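Local coordinates for short chain dehydrogenase (PDB 3G1T), which probably catalyses NAD(P)-dependent oxidation or reduction of a substrate that is not specified, at residues Cys194-Gly199 against Thr242-Pro247. Numbering follows the deposited sequence.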
# COMPACT_ATOMS: atom_id res chain seq x y z
N CYS A 194 -3.42 10.68 -9.70
CA CYS A 194 -4.45 10.57 -8.62
C CYS A 194 -5.20 11.86 -8.33
O CYS A 194 -4.64 12.97 -8.52
CB CYS A 194 -3.74 10.20 -7.32
SG CYS A 194 -3.29 8.41 -7.21
N ILE A 195 -6.43 11.71 -7.82
CA ILE A 195 -7.20 12.85 -7.24
C ILE A 195 -7.54 12.60 -5.75
O ILE A 195 -8.03 11.50 -5.40
CB ILE A 195 -8.53 13.08 -8.02
CG1 ILE A 195 -8.26 13.63 -9.41
CG2 ILE A 195 -9.49 14.13 -7.24
CD1 ILE A 195 -9.49 14.21 -10.13
N ASN A 196 -7.23 13.60 -4.92
CA ASN A 196 -7.68 13.64 -3.50
C ASN A 196 -8.89 14.56 -3.42
O ASN A 196 -8.72 15.79 -3.49
CB ASN A 196 -6.55 14.16 -2.62
CG ASN A 196 -7.04 14.49 -1.19
OD1 ASN A 196 -8.03 13.92 -0.73
ND2 ASN A 196 -6.40 15.47 -0.52
N PRO A 197 -10.12 14.01 -3.23
CA PRO A 197 -11.24 14.94 -3.28
C PRO A 197 -11.22 15.94 -2.12
O PRO A 197 -11.86 16.98 -2.24
CB PRO A 197 -12.50 14.06 -3.20
CG PRO A 197 -12.07 12.77 -2.73
CD PRO A 197 -10.55 12.63 -2.98
N GLY A 198 -10.48 15.65 -1.04
CA GLY A 198 -10.54 16.52 0.18
C GLY A 198 -11.87 16.23 0.85
O GLY A 198 -12.69 15.39 0.38
N GLY A 199 -12.08 16.90 1.97
CA GLY A 199 -13.36 16.72 2.70
C GLY A 199 -14.59 17.14 1.88
O GLY A 199 -14.79 18.33 1.62
N THR A 242 -0.29 13.73 -8.17
CA THR A 242 -1.46 13.56 -7.31
C THR A 242 -1.98 14.97 -7.00
O THR A 242 -1.22 15.84 -6.59
CB THR A 242 -1.08 12.65 -6.06
OG1 THR A 242 -2.31 12.52 -5.26
CG2 THR A 242 0.06 13.23 -5.26
N PHE A 243 -3.26 15.20 -7.32
CA PHE A 243 -3.88 16.52 -7.27
C PHE A 243 -4.89 16.65 -6.16
O PHE A 243 -5.70 15.73 -5.93
CB PHE A 243 -4.61 16.86 -8.56
CG PHE A 243 -3.68 16.87 -9.81
CD1 PHE A 243 -2.97 18.04 -10.13
CD2 PHE A 243 -3.53 15.72 -10.59
CE1 PHE A 243 -2.13 18.07 -11.32
CE2 PHE A 243 -2.64 15.70 -11.72
CZ PHE A 243 -2.00 16.86 -12.09
N ASP A 244 -4.87 17.80 -5.49
CA ASP A 244 -5.92 18.11 -4.50
C ASP A 244 -7.06 18.93 -5.11
O ASP A 244 -6.83 19.98 -5.70
CB ASP A 244 -5.38 18.92 -3.34
CG ASP A 244 -4.51 18.10 -2.38
OD1 ASP A 244 -3.94 18.72 -1.45
OD2 ASP A 244 -4.42 16.88 -2.51
N ALA A 245 -8.24 18.36 -5.06
CA ALA A 245 -9.48 19.11 -5.44
C ALA A 245 -9.69 20.40 -4.61
O ALA A 245 -10.27 21.38 -5.13
CB ALA A 245 -10.68 18.18 -5.36
N GLN A 246 -9.25 20.39 -3.37
CA GLN A 246 -9.41 21.52 -2.50
C GLN A 246 -8.08 21.80 -1.77
O GLN A 246 -7.86 21.29 -0.66
CB GLN A 246 -10.53 21.23 -1.48
CG GLN A 246 -11.88 20.67 -2.05
CD GLN A 246 -12.81 20.29 -0.94
OE1 GLN A 246 -13.10 19.12 -0.75
NE2 GLN A 246 -13.21 21.26 -0.13
N PRO A 247 -7.18 22.59 -2.38
CA PRO A 247 -5.84 22.78 -1.76
C PRO A 247 -5.80 23.83 -0.64
O PRO A 247 -4.89 23.81 0.22
CB PRO A 247 -4.96 23.20 -2.96
CG PRO A 247 -5.90 23.19 -4.20
CD PRO A 247 -7.28 23.27 -3.68
O HOH W 1 -8.36 18.02 -1.74
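The amide of Asn-196 and the carboxylate of Asp-244 meet with their planes 81° apart. Asp-244 OD2 lies close to the amide plane of Asn-196 and accepts a hydrogen bond of 3.1 Å from ND2, which comes from above the carboxylate plane. Asn-196 CG lies anti to the backbone N (chi1 169°), which carries the amide on past the strand end; there OD1 accepts from Gly-198 N at 3.0 Å, closing an Asx turn, with the donor above the carbonyl plane. Both ends of this amide are therefore held. The Phe-243 ring has Cys-194 O at its edge, near its plane, 3.6 Å from CD2; Trp-229 meets the ring edge-to-face.

Between the strands runs a regular parallel pairing. Phe-243 N bonds to Cys-194 O, Phe-243 O takes an almost straight bond of 2.8 Å from Asn-196 N, and Ala-245 N continues to Asn-196 O at 3.0 Å. Asn-196 O also accepts a hydrogen bond from a water, which in turn accepts from Gln-246 N and bridges the last residue of strand 190-196 to the loop after 242-244. On the face carrying Cys-194 and Asn-196, Cys-194 CB packs 3.4 Å from Thr-242 OG1, and Arg-158 reaches both Thr-242 OG1 and, in a salt bridge, Asp-244 OD2.

Strand 242-244 is one edge of the parallel Rossmann-type sheet in this chain, beside 190-196, whose other neighbour is 147-152. Helix 224-231 packs on the face bearing Ile-195 and Phe-243, while helix 165-185 touches Cys-194 on the other.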